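Local coordinates for ABC transporter (Thermotoga maritima, PDB 1JI0), which binds ATP and probably hydrolyses it to drive the uptake of branched-chain amino acids, as the nucleotide-binding subunit of an ABC transporter, at residues G169-P172 and I173-S176; E230-K234 and A235-V239. One frame throughout, in Å; residues are numbered along the deposited sequence.

In the fold
Both contacts are local turns at opposite ends of helices on the surface of one ATP-binding domain. Contact 1 joins the end of the loop after strand 160-164 to the first turn of helix 172-187; contact 2 closes helix 230-236 at the C-terminal end of the chain. Their centres lie 21 Å apart and their nearest atoms about 12 Å, so they do not touch. Neither reaches the bound nucleotide: the side chain of L170 is about 14 Å from the ATP, that of Y236 about 10 Å. Contact 2 lies nearer the nucleotide site, since the Y236 side chain comes about 6 Å from that of A43, an ATP-binding residue.

Contact 1: G169-P172 and I173-S176; sequences GLAP and ILVS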
ATOM      1  N   GLY A 169      -6.047   6.029 -12.351  1.00 30.67           N
ATOM      2  CA  GLY A 169      -6.762   5.788 -13.595  1.00 31.79           C
ATOM      3  C   GLY A 169      -8.117   5.108 -13.545  1.00 32.33           C
ATOM      4  O   GLY A 169      -8.669   4.755 -14.590  1.00 33.29           O
ATOM      5  N   LEU A 170      -8.676   4.917 -12.358  1.00 32.05           N
ATOM      6  CA  LEU A 170      -9.967   4.260 -12.270  1.00 31.52           C
ATOM      7  C   LEU A 170     -11.141   5.231 -12.354  1.00 33.14           C
ATOM      8  O   LEU A 170     -10.993   6.434 -12.114  1.00 32.35           O
ATOM      9  CB  LEU A 170     -10.067   3.454 -10.978  1.00 31.58           C
ATOM     10  CG  LEU A 170      -9.113   2.261 -10.831  1.00 32.14           C
ATOM     11  CD1 LEU A 170      -9.420   1.533  -9.529  1.00 30.16           C
ATOM     12  CD2 LEU A 170      -9.277   1.311 -12.019  1.00 33.16           C
ATOM     13  N   ALA A 171     -12.308   4.696 -12.707  1.00 33.32           N
ATOM     14  CA  ALA A 171     -13.517   5.497 -12.814  1.00 33.54           C
ATOM     15  C   ALA A 171     -13.906   5.913 -11.409  1.00 33.28           C
ATOM     16  O   ALA A 171     -13.687   5.164 -10.454  1.00 33.23           O
ATOM     17  CB  ALA A 171     -14.633   4.682 -13.447  1.00 34.70           C
ATOM     18  N   PRO A 172     -14.501   7.109 -11.261  1.00 32.89           N
ATOM     19  CA  PRO A 172     -14.925   7.633  -9.956  1.00 31.36           C
ATOM     20  C   PRO A 172     -15.549   6.577  -9.059  1.00 28.89           C
ATOM     21  O   PRO A 172     -15.190   6.445  -7.891  1.00 28.12           O
ATOM     22  CB  PRO A 172     -15.913   8.731 -10.339  1.00 31.51           C
ATOM     23  CG  PRO A 172     -15.291   9.280 -11.582  1.00 32.32           C
ATOM     24  CD  PRO A 172     -14.917   8.016 -12.344  1.00 32.62           C
ATOM     25  N   ILE A 173     -16.478   5.814  -9.616  1.00 27.92           N
ATOM     26  CA  ILE A 173     -17.151   4.775  -8.857  1.00 25.57           C
ATOM     27  C   ILE A 173     -16.168   3.696  -8.376  1.00 25.43           C
ATOM     28  O   ILE A 173     -16.308   3.168  -7.273  1.00 24.22           O
ATOM     29  CB  ILE A 173     -18.278   4.144  -9.694  1.00 26.53           C
ATOM     30  CG1 ILE A 173     -18.960   3.028  -8.909  1.00 26.43           C
ATOM     31  CG2 ILE A 173     -17.725   3.618 -10.998  1.00 26.49           C
ATOM     32  CD1 ILE A 173     -19.436   3.455  -7.536  1.00 27.88           C
ATOM     33  N   LEU A 174     -15.176   3.365  -9.199  1.00 26.16           N
ATOM     34  CA  LEU A 174     -14.186   2.363  -8.808  1.00 27.14           C
ATOM     35  C   LEU A 174     -13.247   2.974  -7.768  1.00 26.08           C
ATOM     36  O   LEU A 174     -12.859   2.313  -6.806  1.00 26.07           O
ATOM     37  CB  LEU A 174     -13.382   1.876 -10.022  1.00 27.55           C
ATOM     38  CG  LEU A 174     -14.057   0.859 -10.952  1.00 30.08           C
ATOM     39  CD1 LEU A 174     -14.774  -0.204 -10.126  1.00 30.18           C
ATOM     40  CD2 LEU A 174     -15.053   1.562 -11.852  1.00 31.92           C
ATOM     41  N   VAL A 175     -12.888   4.241  -7.968  1.00 25.43           N
ATOM     42  CA  VAL A 175     -12.023   4.939  -7.025  1.00 24.51           C
ATOM     43  C   VAL A 175     -12.690   4.867  -5.658  1.00 24.65           C
ATOM     44  O   VAL A 175     -12.056   4.529  -4.658  1.00 23.86           O
ATOM     45  CB  VAL A 175     -11.844   6.417  -7.426  1.00 25.05           C
ATOM     46  CG1 VAL A 175     -11.204   7.208  -6.277  1.00 23.95           C
ATOM     47  CG2 VAL A 175     -10.989   6.506  -8.675  1.00 23.85           C
ATOM     48  N   SER A 176     -13.984   5.161  -5.625  1.00 24.84           N
ATOM     49  CA  SER A 176     -14.741   5.119  -4.384  1.00 24.80           C
ATOM     50  C   SER A 176     -14.764   3.718  -3.782  1.00 24.75           C
ATOM     51  O   SER A 176     -14.638   3.557  -2.571  1.00 23.67           O
ATOM     52  CB  SER A 176     -16.178   5.608  -4.619  1.00 26.97           C
ATOM     53  OG  SER A 176     -16.972   5.461  -3.443  1.00 29.43           O
TER
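L170 lays its CB and CD1 against the start of helix 172-187, with CB 3.8 Å from L174 CB. The two leucine side chains cross at about a right angle. The same CB also meets V175 CG2 at 3.9 Å. With V175 CG1 anti to the backbone N (chi1 167°), CG2 lies beside that N and faces the incoming loop, 3.4 Å from L170 O. One residue on, A171 CB touches the CD2 branch of L174 at 3.5 Å and, more loosely, I173 CG2.

The turn follows strand 160-164, which ends at D164; D164 and the next residue, E165, line the ATP pocket at the Walker B motif of this family, and the loop between is probably the D-loop region of the ABC fold. A171 is the N-cap residue of the helix, but its methyl cannot cap; the main chain does the polar work. A171 O accepts V175 N at 2.8 Å, the donor almost in line with the carbonyl, which is the first i to i+4 bond of the helix. L174 N adds a weak bond to the same oxygen, bent to 120°. P172 follows as the first helical residue, a place that suits proline because no backbone N-H is needed there, and its carbonyl receives S176 N at 2.9 Å. Beyond the turn, L170 touches R90, while V175 rests on S167 and N198.

Contact 2: E230-K234 and A235-V239; sequences EMVRK and AYLGV
V232 O receives Y236 N at 2.6 Å, and M231 O receives A235 N at 2.9 Å; these are the straighter i to i+4 bonds across this end of helix 230-236. V232 O also takes a weak bond from L237 N. The next carbonyl, R233 O, gathers L237 N at 3.0 Å in a further, more bent i to i+4 bond, with the donor well above the carbonyl plane, and V239 N in a weak bond, as the chain turns back through G238 at positive phi (66°). A water donates to K234 O at 2.9 Å and weakly accepts G238 N, spanning two atoms that lie 3.9 Å apart.

Around this backbone, V239 CG2 packs 4.0 Å from R233 CB, and K234 CG lies beside V239 O. R233 leads its guanidinium away to L227 O, which NH1 binds. On the inner side V232 CG1 meets L237 CD1 at 4.2 Å; V232 rests on L203 of helix 199-205, and L237 on A199 and L200. M231 and Y236 run side by side in the same direction. The selenomethionine chain, bent at chi2 (-82°), brings SE to the ring edge, 4.2 Å from CE2, in a Met-aromatic contact, while Y236 OH is hydrogen-bonded to E213.

The whole is a helix C-terminus followed by a positive-phi glycine, here with its tyrosine touching the probable P-loop of the ATP-binding fold.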
ATOM      1  N   GLU A 230      -5.061  24.651   5.399  1.00 30.73           N
ATOM      2  CA  GLU A 230      -5.180  25.515   4.230  1.00 32.92           C
ATOM      3  C   GLU A 230      -4.189  25.207   3.120  1.00 32.86           C
ATOM      4  O   GLU A 230      -4.536  25.293   1.940  1.00 32.80           O
ATOM      5  CB  GLU A 230      -5.058  26.983   4.653  1.00 36.39           C
ATOM      6  CG  GLU A 230      -5.593  27.974   3.624  1.00 42.09           C
ATOM      7  CD  GLU A 230      -7.066  27.741   3.291  1.00 46.44           C
ATOM      8  OE1 GLU A 230      -7.889  27.647   4.232  1.00 48.20           O
ATOM      9  OE2 GLU A 230      -7.402  27.656   2.086  1.00 48.34           O
HETATM   10  N   MSE A 231      -2.964  24.838   3.485  1.00 33.62           N
HETATM   11  CA  MSE A 231      -1.933  24.518   2.495  1.00 33.22           C
HETATM   12  C   MSE A 231      -2.291  23.253   1.730  1.00 32.17           C
HETATM   13  O   MSE A 231      -2.136  23.192   0.510  1.00 32.35           O
HETATM   14  CB  MSE A 231      -0.569  24.334   3.173  1.00 36.25           C
HETATM   15  CG  MSE A 231       0.588  24.016   2.212  1.00 38.87           C
HETATM   16 SE   MSE A 231       0.764  22.140   1.653  1.00 43.79          SE
HETATM   17  CE  MSE A 231       1.990  21.526   3.020  1.00 41.49           C
ATOM     18  N   VAL A 232      -2.758  22.237   2.449  1.00 31.11           N
ATOM     19  CA  VAL A 232      -3.145  20.987   1.804  1.00 29.35           C
ATOM     20  C   VAL A 232      -4.322  21.250   0.863  1.00 29.48           C
ATOM     21  O   VAL A 232      -4.287  20.882  -0.311  1.00 29.53           O
ATOM     22  CB  VAL A 232      -3.553  19.916   2.840  1.00 27.94           C
ATOM     23  CG1 VAL A 232      -4.062  18.668   2.122  1.00 26.84           C
ATOM     24  CG2 VAL A 232      -2.350  19.558   3.734  1.00 27.62           C
ATOM     25  N   ARG A 233      -5.358  21.904   1.382  1.00 30.63           N
ATOM     26  CA  ARG A 233      -6.553  22.210   0.593  1.00 31.41           C
ATOM     27  C   ARG A 233      -6.244  22.935  -0.714  1.00 33.00           C
ATOM     28  O   ARG A 233      -6.707  22.531  -1.777  1.00 34.58           O
ATOM     29  CB  ARG A 233      -7.528  23.031   1.444  1.00 29.10           C
ATOM     30  CG  ARG A 233      -8.012  22.261   2.662  1.00 29.26           C
ATOM     31  CD  ARG A 233      -8.794  23.119   3.622  1.00 28.38           C
ATOM     32  NE  ARG A 233     -10.109  23.478   3.106  1.00 29.47           N
ATOM     33  CZ  ARG A 233     -11.214  22.767   3.305  1.00 27.72           C
ATOM     34  NH1 ARG A 233     -11.175  21.647   4.014  1.00 26.61           N
ATOM     35  NH2 ARG A 233     -12.362  23.188   2.801  1.00 28.03           N
ATOM     36  N   LYS A 234      -5.446  23.992  -0.642  1.00 34.80           N
ATOM     37  CA  LYS A 234      -5.105  24.759  -1.834  1.00 36.49           C
ATOM     38  C   LYS A 234      -4.127  24.050  -2.761  1.00 37.01           C
ATOM     39  O   LYS A 234      -4.296  24.059  -3.979  1.00 36.47           O
ATOM     40  CB  LYS A 234      -4.539  26.125  -1.426  1.00 37.96           C
ATOM     41  CG  LYS A 234      -5.572  27.055  -0.794  1.00 41.27           C
ATOM     42  CD  LYS A 234      -4.934  28.263  -0.101  1.00 43.35           C
ATOM     43  CE  LYS A 234      -3.974  29.017  -1.014  1.00 44.94           C
ATOM     44  NZ  LYS A 234      -4.627  29.483  -2.269  1.00 46.84           N
ATOM     45  N   ALA A 235      -3.111  23.419  -2.187  1.00 37.96           N
ATOM     46  CA  ALA A 235      -2.097  22.737  -2.984  1.00 38.43           C
ATOM     47  C   ALA A 235      -2.472  21.351  -3.498  1.00 38.79           C
ATOM     48  O   ALA A 235      -2.077  20.967  -4.601  1.00 38.51           O
ATOM     49  CB  ALA A 235      -0.793  22.650  -2.187  1.00 39.08           C
ATOM     50  N   TYR A 236      -3.233  20.597  -2.713  1.00 38.44           N
ATOM     51  CA  TYR A 236      -3.591  19.246  -3.118  1.00 38.79           C
ATOM     52  C   TYR A 236      -5.079  18.964  -3.302  1.00 39.98           C
ATOM     53  O   TYR A 236      -5.444  17.913  -3.825  1.00 40.27           O
ATOM     54  CB  TYR A 236      -2.992  18.248  -2.122  1.00 38.48           C
ATOM     55  CG  TYR A 236      -1.480  18.266  -2.110  1.00 37.25           C
ATOM     56  CD1 TYR A 236      -0.748  17.568  -3.069  1.00 38.37           C
ATOM     57  CD2 TYR A 236      -0.780  19.029  -1.177  1.00 37.83           C
ATOM     58  CE1 TYR A 236       0.646  17.631  -3.102  1.00 38.15           C
ATOM     59  CE2 TYR A 236       0.617  19.103  -1.201  1.00 36.49           C
ATOM     60  CZ  TYR A 236       1.318  18.404  -2.164  1.00 37.86           C
ATOM     61  OH  TYR A 236       2.688  18.477  -2.197  1.00 39.56           O
ATOM     62  N   LEU A 237      -5.942  19.888  -2.891  1.00 41.07           N
ATOM     63  CA  LEU A 237      -7.378  19.663  -3.033  1.00 41.84           C
ATOM     64  C   LEU A 237      -8.092  20.733  -3.883  1.00 43.23           C
ATOM     65  O   LEU A 237      -9.309  20.674  -4.078  1.00 44.18           O
ATOM     66  CB  LEU A 237      -8.013  19.545  -1.642  1.00 40.44           C
ATOM     67  CG  LEU A 237      -7.296  18.573  -0.690  1.00 39.02           C
ATOM     68  CD1 LEU A 237      -8.003  18.530   0.647  1.00 38.10           C
ATOM     69  CD2 LEU A 237      -7.244  17.184  -1.300  1.00 40.44           C
ATOM     70  N   GLY A 238      -7.323  21.700  -4.385  1.00 44.74           N
ATOM     71  CA  GLY A 238      -7.860  22.760  -5.231  1.00 48.61           C
ATOM     72  C   GLY A 238      -8.838  23.746  -4.611  1.00 51.97           C
ATOM     73  O   GLY A 238      -9.970  23.860  -5.069  1.00 51.34           O
ATOM     74  N   VAL A 239      -8.397  24.484  -3.595  1.00 50.02           N
ATOM     75  CA  VAL A 239      -9.257  25.450  -2.912  1.00 51.70           C
ATOM     76  C   VAL A 239      -8.660  26.846  -2.881  1.00 52.95           C
ATOM     77  O   VAL A 239      -8.705  27.540  -1.852  1.00 49.89           O
ATOM     78  CB  VAL A 239      -9.532  25.012  -1.455  1.00 51.05           C
ATOM     79  CG1 VAL A 239     -10.477  25.990  -0.767  1.00 51.09           C
ATOM     80  CG2 VAL A 239     -10.165  23.650  -1.457  1.00 50.84           C
TER
HETATM   81  O   HOH W   1      -5.021  21.730  -5.498  1.00 49.03           O